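Local coordinates for protein 401aa long hypothetical glucose-1-phosphate thymidylyltransferase (Sulfolobus tokodaii, PDB 2GGO) that makes nucleotide-activated sugars and probably acetylates amino-sugar phosphates, serving as a bifunctional enzyme in the synthesis of UDP-N-acetylglucosamine and UDP-N-acetylgalactosamine, at residues R47-I52 with K66-V71; L133-Q138 with S153-A158; D320-A325 with H362-I367. One frame throughout, in Å; residues are numbered along the deposited sequence.

Contact 1 (R47-I52 with K66-V71)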
loop_
_atom_site.group_PDB
_atom_site.type_symbol
_atom_site.label_atom_id
_atom_site.label_comp_id
_atom_site.label_asym_id
_atom_site.label_seq_id
_atom_site.Cartn_x
_atom_site.Cartn_y
_atom_site.Cartn_z
ATOM N N ARG A 47 5.490 22.273 3.487
ATOM C CA ARG A 47 6.541 21.839 4.427
ATOM C C ARG A 47 5.991 21.552 5.796
ATOM O O ARG A 47 6.526 20.722 6.562
ATOM C CB ARG A 47 7.572 22.921 4.573
ATOM C CG ARG A 47 8.208 23.309 3.294
ATOM C CD ARG A 47 9.031 22.250 2.661
ATOM N NE ARG A 47 10.084 21.764 3.531
ATOM C CZ ARG A 47 11.155 21.104 3.096
ATOM N NH1 ARG A 47 11.367 20.914 1.782
ATOM N NH2 ARG A 47 12.049 20.655 3.981
ATOM N N ASP A 48 4.891 22.237 6.086
ATOM C CA ASP A 48 4.215 22.050 7.342
ATOM C C ASP A 48 3.264 20.881 7.236
ATOM O O ASP A 48 2.053 21.053 6.937
ATOM C CB ASP A 48 3.469 23.307 7.736
ATOM C CG ASP A 48 2.961 23.241 9.142
ATOM O OD1 ASP A 48 3.040 22.157 9.765
ATOM O OD2 ASP A 48 2.477 24.274 9.626
ATOM N N ILE A 49 3.829 19.697 7.476
ATOM C CA ILE A 49 3.087 18.449 7.269
ATOM C C ILE A 49 2.823 17.810 8.604
ATOM O O ILE A 49 3.713 17.697 9.406
ATOM C CB ILE A 49 3.822 17.472 6.306
ATOM C CG1 ILE A 49 4.223 18.206 5.018
ATOM C CG2 ILE A 49 2.943 16.233 6.066
ATOM C CD1 ILE A 49 5.387 17.575 4.177
ATOM N N THR A 50 1.583 17.403 8.811
ATOM C CA THR A 50 1.160 16.745 10.015
ATOM C C THR A 50 0.530 15.395 9.663
ATOM O O THR A 50 -0.347 15.313 8.777
ATOM C CB THR A 50 0.096 17.574 10.728
ATOM O OG1 THR A 50 0.643 18.851 11.034
ATOM C CG2 THR A 50 -0.343 16.900 12.033
ATOM N N VAL A 51 0.936 14.346 10.376
ATOM C CA VAL A 51 0.235 13.057 10.271
ATOM C C VAL A 51 -0.720 12.808 11.444
ATOM O O VAL A 51 -0.316 12.826 12.590
ATOM C CB VAL A 51 1.222 11.874 10.148
ATOM C CG1 VAL A 51 0.514 10.669 9.567
ATOM C CG2 VAL A 51 2.370 12.265 9.284
ATOM N N ILE A 52 -1.987 12.575 11.158
ATOM C CA ILE A 52 -2.898 12.092 12.193
ATOM C C ILE A 52 -2.807 10.557 12.224
ATOM O O ILE A 52 -2.976 9.880 11.215
ATOM C CB ILE A 52 -4.324 12.582 11.963
ATOM C CG1 ILE A 52 -4.319 14.120 12.049
ATOM C CG2 ILE A 52 -5.292 11.982 13.005
ATOM C CD1 ILE A 52 -5.134 14.814 10.974
ATOM N N LYS A 66 11.572 12.111 10.181
ATOM C CA LYS A 66 12.450 13.168 10.726
ATOM C C LYS A 66 11.763 14.519 11.098
ATOM O O LYS A 66 11.645 14.855 12.294
ATOM C CB LYS A 66 13.680 13.410 9.827
ATOM C CG LYS A 66 14.746 14.361 10.456
ATOM C CD LYS A 66 15.720 13.669 11.451
ATOM C CE LYS A 66 17.162 13.521 10.861
ATOM N NZ LYS A 66 17.998 12.384 11.421
ATOM N N GLU A 67 11.328 15.308 10.124
ATOM C CA GLU A 67 10.844 16.644 10.487
ATOM C C GLU A 67 9.370 16.838 10.203
ATOM O O GLU A 67 8.994 17.755 9.468
ATOM C CB GLU A 67 11.654 17.708 9.747
ATOM C CG GLU A 67 13.180 17.663 10.026
ATOM C CD GLU A 67 14.039 17.612 8.721
ATOM O OE1 GLU A 67 13.719 18.360 7.737
ATOM O OE2 GLU A 67 15.037 16.822 8.691
ATOM N N ILE A 68 8.537 15.990 10.794
ATOM C CA ILE A 68 7.106 15.951 10.489
ATOM C C ILE A 68 6.377 15.911 11.802
ATOM O O ILE A 68 6.853 15.284 12.748
ATOM C CB ILE A 68 6.717 14.680 9.610
ATOM C CG1 ILE A 68 7.483 14.684 8.280
ATOM C CG2 ILE A 68 5.226 14.579 9.349
ATOM C CD1 ILE A 68 6.957 15.639 7.227
ATOM N N SER A 69 5.225 16.561 11.853
ATOM C CA SER A 69 4.441 16.635 13.079
ATOM C C SER A 69 3.474 15.496 13.190
ATOM O O SER A 69 2.682 15.262 12.282
ATOM C CB SER A 69 3.659 17.954 13.134
ATOM O OG SER A 69 4.551 19.072 13.125
ATOM N N ILE A 70 3.499 14.814 14.324
ATOM C CA ILE A 70 2.637 13.673 14.503
ATOM C C ILE A 70 1.579 13.987 15.527
ATOM O O ILE A 70 1.865 14.482 16.609
ATOM C CB ILE A 70 3.443 12.380 14.890
ATOM C CG1 ILE A 70 4.384 11.955 13.763
ATOM C CG2 ILE A 70 2.502 11.216 15.202
ATOM C CD1 ILE A 70 5.836 12.280 14.008
ATOM N N VAL A 71 0.338 13.706 15.187
ATOM C CA VAL A 71 -0.747 14.063 16.063
ATOM C C VAL A 71 -1.658 12.864 16.143
ATOM O O VAL A 71 -2.143 12.382 15.130
ATOM C CB VAL A 71 -1.480 15.330 15.533
ATOM C CG1 VAL A 71 -2.781 15.572 16.252
ATOM C CG2 VAL A 71 -0.592 16.529 15.692
HETATM O O HOH W 1 4.939 20.300 10.975
#
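The beta-alpha-beta unit of strand 48-53, helix 58-64 and strand 69-72 brings Thr50, Val51 and Ile52 beside Ser69, Ile70 and Val71 as parallel neighbours. It forms one margin of the mixed sheet in the nucleotidyltransferase domain. Val51 is bonded through both its N and its O: N donates to Ser69 O at 2.7 Å, and O accepts from Val71 N at 2.8 Å. Ser69 N reaches Ile49 O in the carbonyl plane, at 3.1 Å. Ile68 packs on the face of Val51. Its CD1 meets Ile49 CB at 3.7 Å. With CG1 anti to the carbonyl carbon (chi1 -59°), CG2 is left anti to the backbone N and meets Val51 CG2. Both contacts are lost with an alanine here, which would probably leave a gap beside Ile49 and Val51. Helix 33-43 covers this face, and helix 58-64 packs on Val51 and Ile70. On the other face, Thr50 CG2 touches Val71 CG2, and Ile52 lies near Ala8 and Gln73, which probably bind the nucleoside triphosphate. Strand 2-6 continues the sheet, and Lys2 forms a salt bridge with Asp48. A water accepts from Ser69 OG and donates to Ile49 O and, at 2.9 Å, to Asp48 OD1.

Contact 2 (L133-Q138 with S153-A158)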
loop_
_atom_site.group_PDB
_atom_site.type_symbol
_atom_site.label_atom_id
_atom_site.label_comp_id
_atom_site.label_asym_id
_atom_site.label_seq_id
_atom_site.Cartn_x
_atom_site.Cartn_y
_atom_site.Cartn_z
ATOM N N LEU A 133 -18.584 10.797 -7.865
ATOM C CA LEU A 133 -18.735 12.257 -7.818
ATOM C C LEU A 133 -19.812 12.765 -8.772
ATOM O O LEU A 133 -19.669 12.660 -9.996
ATOM C CB LEU A 133 -17.400 12.980 -8.089
ATOM C CG LEU A 133 -16.152 12.779 -7.212
ATOM C CD1 LEU A 133 -15.023 13.602 -7.787
ATOM C CD2 LEU A 133 -16.364 13.142 -5.752
ATOM N N VAL A 134 -20.885 13.314 -8.192
ATOM C CA VAL A 134 -21.984 13.948 -8.950
ATOM C C VAL A 134 -21.630 15.406 -9.277
ATOM O O VAL A 134 -21.639 16.279 -8.398
ATOM C CB VAL A 134 -23.351 13.913 -8.175
ATOM C CG1 VAL A 134 -24.524 14.083 -9.137
ATOM C CG2 VAL A 134 -23.516 12.630 -7.369
ATOM N N LEU A 135 -21.311 15.661 -10.538
ATOM C CA LEU A 135 -20.961 17.009 -10.963
ATOM C C LEU A 135 -22.178 17.822 -11.440
ATOM O O LEU A 135 -22.854 17.422 -12.395
ATOM C CB LEU A 135 -19.916 16.948 -12.079
ATOM C CG LEU A 135 -18.508 16.460 -11.763
ATOM C CD1 LEU A 135 -17.697 16.431 -13.043
ATOM C CD2 LEU A 135 -17.848 17.348 -10.723
ATOM N N ASP A 136 -22.443 18.963 -10.796
ATOM C CA ASP A 136 -23.498 19.889 -11.253
ATOM C C ASP A 136 -23.257 20.452 -12.675
ATOM O O ASP A 136 -22.186 20.253 -13.267
ATOM C CB ASP A 136 -23.715 21.025 -10.246
ATOM C CG ASP A 136 -22.557 22.044 -10.214
ATOM O OD1 ASP A 136 -21.993 22.418 -11.277
ATOM O OD2 ASP A 136 -22.231 22.500 -9.094
ATOM N N ASN A 137 -24.259 21.165 -13.197
ATOM C CA ASN A 137 -24.238 21.726 -14.566
ATOM C C ASN A 137 -22.975 22.517 -14.961
ATOM O O ASN A 137 -22.722 22.748 -16.147
ATOM C CB ASN A 137 -25.504 22.577 -14.822
ATOM C CG ASN A 137 -25.531 23.895 -14.005
ATOM O OD1 ASN A 137 -25.188 24.973 -14.526
ATOM N ND2 ASN A 137 -25.946 23.807 -12.732
ATOM N N GLN A 138 -22.196 22.923 -13.959
ATOM C CA GLN A 138 -21.038 23.781 -14.175
ATOM C C GLN A 138 -19.736 23.082 -13.807
ATOM O O GLN A 138 -18.647 23.637 -13.985
ATOM C CB GLN A 138 -21.199 25.060 -13.370
ATOM C CG GLN A 138 -20.964 26.307 -14.192
ATOM C CD GLN A 138 -22.125 27.278 -14.081
ATOM O OE1 GLN A 138 -22.598 27.814 -15.088
ATOM N NE2 GLN A 138 -22.607 27.499 -12.851
ATOM N N SER A 153 -21.351 7.677 -12.305
ATOM C CA SER A 153 -20.173 8.310 -12.932
ATOM C C SER A 153 -18.931 7.410 -12.827
ATOM O O SER A 153 -18.876 6.507 -11.990
ATOM C CB SER A 153 -19.893 9.693 -12.297
ATOM O OG SER A 153 -18.987 10.484 -13.058
ATOM N N ASN A 154 -17.957 7.659 -13.701
ATOM C CA ASN A 154 -16.606 7.102 -13.587
ATOM C C ASN A 154 -15.696 7.901 -12.647
ATOM O O ASN A 154 -14.689 7.378 -12.159
ATOM C CB ASN A 154 -15.955 7.023 -14.960
ATOM C CG ASN A 154 -16.349 5.780 -15.702
ATOM O OD1 ASN A 154 -15.900 4.677 -15.376
ATOM N ND2 ASN A 154 -17.206 5.940 -16.709
ATOM N N LEU A 155 -16.051 9.169 -12.424
ATOM C CA LEU A 155 -15.357 10.037 -11.478
ATOM C C LEU A 155 -15.596 9.627 -10.037
ATOM O O LEU A 155 -16.721 9.682 -9.540
ATOM C CB LEU A 155 -15.794 11.495 -11.637
ATOM C CG LEU A 155 -14.875 12.558 -12.246
ATOM C CD1 LEU A 155 -15.133 13.845 -11.506
ATOM C CD2 LEU A 155 -13.389 12.223 -12.205
ATOM N N ILE A 156 -14.520 9.245 -9.362
ATOM C CA ILE A 156 -14.593 8.926 -7.940
ATOM C C ILE A 156 -13.797 9.936 -7.085
ATOM O O ILE A 156 -12.944 10.670 -7.602
ATOM C CB ILE A 156 -14.199 7.418 -7.659
ATOM C CG1 ILE A 156 -12.738 7.128 -8.027
ATOM C CG2 ILE A 156 -15.138 6.441 -8.411
ATOM C CD1 ILE A 156 -11.886 6.785 -6.857
ATOM N N ASN A 157 -14.097 9.977 -5.793
ATOM C CA ASN A 157 -13.320 10.771 -4.857
ATOM C C ASN A 157 -11.887 10.233 -4.714
ATOM O O ASN A 157 -11.686 9.182 -4.114
ATOM C CB ASN A 157 -14.028 10.802 -3.502
ATOM C CG ASN A 157 -13.271 11.613 -2.447
ATOM O OD1 ASN A 157 -12.302 12.309 -2.747
ATOM N ND2 ASN A 157 -13.725 11.528 -1.211
ATOM N N ALA A 158 -10.905 10.950 -5.272
ATOM C CA ALA A 158 -9.486 10.558 -5.201
ATOM C C ALA A 158 -8.848 10.720 -3.803
ATOM O O ALA A 158 -7.688 10.347 -3.621
ATOM C CB ALA A 158 -8.672 11.313 -6.227
#
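Leu133 N donates to Leu155 O at 2.7 Å. The N-H points nearly straight at the oxygen, with an angle of 165°, but the donor is tilted 26° from the carbonyl plane. This is the one hydrogen bond between 133-138 and 153-158. The axes of strands 133-135 and 155-158 are strongly inclined to each other, at 118°, and no ladder forms. Strand 132-135 instead pairs with strand 141-145, and Val134 makes its backbone bonds there. Strand 155-164 belongs to the large mixed sheet of the nucleotidyltransferase domain. The contact therefore joins a two-stranded hairpin to that sheet.

Leu133 gives the largest single share of the buried surface. Its CG, anti to the carbonyl carbon, is brought up to the Ile156-Asn157 peptide, and the two methyls part from there. CD1 meets Leu155 CD1 at 3.7 Å and lies 3.6 Å from Ile156 O. CD2 lies alongside Asn157, 4.0 Å from its CB. Leu155 CD1 also touches Leu135 CD1 at 4.0 Å, where the two side chains meet at about a right angle. Val199 packs against both Leu135 and Leu155, and Leu141 and Ile144 of the hairpin partner touch Leu133. Before the strand, Ser153 OG accepts from Leu155 N at 3.3 Å in an ST turn. Ser153 CB rests near Leu133 O.

Asn157 probably binds N-acetyl-alpha-D-glucosamine 1-phosphate, as do nearby Gly131 and Tyr97. Its ND2 is hydrogen-bonded to Tyr161 OH and its OD1 to Gly159 N, which restrains rotation of the amide. A backbone bond also ties Asn157 to Gly131. Leu133 meets the side chain of Asn157 at CB, carbon against carbon; the set of the amide probably comes from Tyr161 and Gly159, consistent with a role in the sugar-phosphate site.

Contact 3 (D320-A325 with H362-I367)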
loop_
_atom_site.group_PDB
_atom_site.type_symbol
_atom_site.label_atom_id
_atom_site.label_comp_id
_atom_site.label_asym_id
_atom_site.label_seq_id
_atom_site.Cartn_x
_atom_site.Cartn_y
_atom_site.Cartn_z
ATOM N N ASP A 320 11.821 -9.561 7.706
ATOM C CA ASP A 320 12.506 -10.586 8.503
ATOM C C ASP A 320 11.818 -11.952 8.507
ATOM O O ASP A 320 11.687 -12.583 9.540
ATOM C CB ASP A 320 12.825 -10.040 9.897
ATOM C CG ASP A 320 13.681 -8.742 9.848
ATOM O OD1 ASP A 320 14.694 -8.708 9.075
ATOM O OD2 ASP A 320 13.369 -7.737 10.585
ATOM N N VAL A 321 11.382 -12.412 7.325
ATOM C CA VAL A 321 10.796 -13.729 7.159
ATOM C C VAL A 321 11.913 -14.652 6.780
ATOM O O VAL A 321 12.884 -14.200 6.157
ATOM C CB VAL A 321 9.647 -13.733 6.119
ATOM C CG1 VAL A 321 8.955 -15.242 5.966
ATOM C CG2 VAL A 321 8.510 -12.799 6.637
ATOM N N ASN A 322 11.870 -15.902 7.240
ATOM C CA ASN A 322 12.841 -16.898 6.745
ATOM C C ASN A 322 12.100 -18.053 6.188
ATOM O O ASN A 322 11.329 -18.553 6.878
ATOM C CB ASN A 322 13.800 -17.439 7.856
ATOM C CG ASN A 322 14.635 -16.301 8.519
ATOM O OD1 ASN A 322 15.555 -15.746 7.930
ATOM N ND2 ASN A 322 14.236 -15.906 9.731
ATOM N N PHE A 323 12.435 -18.498 4.974
ATOM C CA PHE A 323 11.852 -19.719 4.461
ATOM C C PHE A 323 12.684 -20.862 4.781
ATOM O O PHE A 323 13.826 -20.920 4.340
ATOM C CB PHE A 323 11.558 -19.700 2.908
ATOM C CG PHE A 323 10.192 -19.127 2.631
ATOM C CD1 PHE A 323 9.531 -18.483 3.667
ATOM C CD2 PHE A 323 9.556 -19.243 1.416
ATOM C CE1 PHE A 323 8.216 -17.962 3.463
ATOM C CE2 PHE A 323 8.299 -18.720 1.196
ATOM C CZ PHE A 323 7.653 -18.051 2.225
ATOM N N GLY A 324 12.126 -21.842 5.465
ATOM C CA GLY A 324 12.858 -23.138 5.372
ATOM C C GLY A 324 12.969 -23.757 3.991
ATOM O O GLY A 324 12.025 -23.659 3.138
ATOM N N ALA A 325 14.071 -24.472 3.780
ATOM C CA ALA A 325 14.326 -25.301 2.569
ATOM C C ALA A 325 13.106 -25.976 2.202
ATOM O O ALA A 325 12.345 -26.519 3.083
ATOM C CB ALA A 325 15.496 -26.299 2.713
ATOM N N HIS A 362 8.548 -11.547 10.303
ATOM C CA HIS A 362 9.196 -12.411 11.329
ATOM C C HIS A 362 8.614 -13.802 11.390
ATOM O O HIS A 362 8.783 -14.525 12.365
ATOM C CB HIS A 362 9.106 -11.819 12.745
ATOM C CG HIS A 362 9.698 -10.447 12.862
ATOM N ND1 HIS A 362 11.053 -10.238 13.056
ATOM C CD2 HIS A 362 9.122 -9.217 12.836
ATOM C CE1 HIS A 362 11.276 -8.932 13.153
ATOM N NE2 HIS A 362 10.134 -8.298 12.935
ATOM N N VAL A 363 7.893 -14.169 10.355
ATOM C CA VAL A 363 7.589 -15.550 10.075
ATOM C C VAL A 363 8.760 -16.475 9.778
ATOM O O VAL A 363 9.750 -16.135 9.071
ATOM C CB VAL A 363 6.411 -15.641 9.010
ATOM C CG1 VAL A 363 6.286 -17.066 8.392
ATOM C CG2 VAL A 363 5.181 -15.283 9.600
ATOM N N ARG A 364 8.664 -17.724 10.260
ATOM C CA ARG A 364 9.718 -18.727 9.949
ATOM C C ARG A 364 8.976 -19.959 9.458
ATOM O O ARG A 364 8.103 -20.400 10.126
ATOM C CB ARG A 364 10.624 -19.041 11.178
ATOM C CG ARG A 364 11.727 -20.110 10.787
ATOM C CD ARG A 364 12.925 -20.348 11.799
ATOM N NE ARG A 364 13.960 -19.282 11.820
ATOM C CZ ARG A 364 15.013 -19.154 10.978
ATOM N NH1 ARG A 364 15.211 -20.009 9.947
ATOM N NH2 ARG A 364 15.876 -18.136 11.167
ATOM N N THR A 365 9.230 -20.467 8.249
ATOM C CA THR A 365 8.459 -21.690 7.923
ATOM C C THR A 365 9.440 -22.832 8.099
ATOM O O THR A 365 10.615 -22.652 7.867
ATOM C CB THR A 365 7.992 -21.704 6.523
ATOM O OG1 THR A 365 9.206 -21.642 5.721
ATOM C CG2 THR A 365 7.316 -20.450 6.210
ATOM N N GLY A 366 9.018 -24.000 8.585
ATOM C CA GLY A 366 9.865 -25.160 8.504
ATOM C C GLY A 366 10.231 -25.633 7.122
ATOM O O GLY A 366 9.625 -25.103 6.186
ATOM N N ILE A 367 11.266 -26.473 6.946
ATOM C CA ILE A 367 11.424 -27.179 5.596
ATOM C C ILE A 367 10.180 -27.782 4.997
ATOM O O ILE A 367 9.333 -28.352 5.724
ATOM C CB ILE A 367 12.498 -28.257 5.554
ATOM C CG1 ILE A 367 12.103 -29.291 6.676
ATOM C CG2 ILE A 367 13.726 -27.663 5.997
ATOM C CD1 ILE A 367 13.001 -30.684 6.756
HETATM O O HOH W 2 12.117 -15.047 10.653
#
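Asn322 and Arg364 meet through stacked flat groups. The amide and guanidinium planes are 13° apart, and Asn322 ND2 lies over one face of the guanidinium, 3.1 Å from Arg364 NH2. Both nitrogens are donors, so they form no hydrogen bond. Arg364 leaves the backbone with CG anti to its N (chi1 -180°), then bends at chi3 and brings the group over Asn322.

Beneath this pair the backbones are bonded in parallel. Asn322 N donates to Val363 O at 2.8 Å, and Thr365 N returns a bond to Asn322 O at 3.2 Å. Gly324 N has two acceptors on Thr365. It meets OG1 at 2.9 Å and the backbone O at 3.0 Å, the latter from above the carbonyl plane. The close approach depends on Gly324 having no side chain; a CB there would run into Thr365, Gly366 and Ile367. Thr365 CG2 also packs at 3.8 Å from Phe323 CE1, on the face away from Asn322 and Arg364.

These are neighbouring rungs of the left-handed parallel beta-helix built by hexapeptide repeats. Short strands 322-323 and 364-365 lie side by side on one face of it; Lys305 bonds to the first on its other side, and strands 382-383 and 398-399 continue beyond the second. Val321 CG1 and Val363 CB, equivalent positions in adjacent coils, lie side by side at 4.0 Å. At the turn before them, Asp320 OD2 approaches His362 CE1 at 3.5 Å, and the carboxylate and ring planes are 49° apart. A water donates to both Asp320 O and Val363 O.

Further out, the ring of Tyr380 stacks on His362, and Arg382 NH1 bonds to His362 O. Phe323 packs on Ile306 of strand 305-308. Thr327 OG1 is hydrogen-bonded to both Thr365 OG1 and Gly324 O.

In the fold
Contacts 1 and 2 both reach the mixed sheet of the nucleotidyltransferase domain, yet do not touch: their nearest atoms are about 15 Å apart. Contact 1 pairs strands within that sheet at its margin, whereas contact 2 fastens a hairpin to another of its strands. Contact 3 belongs to the beta-helix, its centre about 47 Å from that of contact 2, on the opposite side of the chain's centre. All three are partly buried. Contact 1 buries aliphatic residues under helices, contact 2 relies on leucines beside a probable sugar-phosphate site, and contact 3 adds stacked polar groups at a more exposed surface, away from the probable substrate-binding residues.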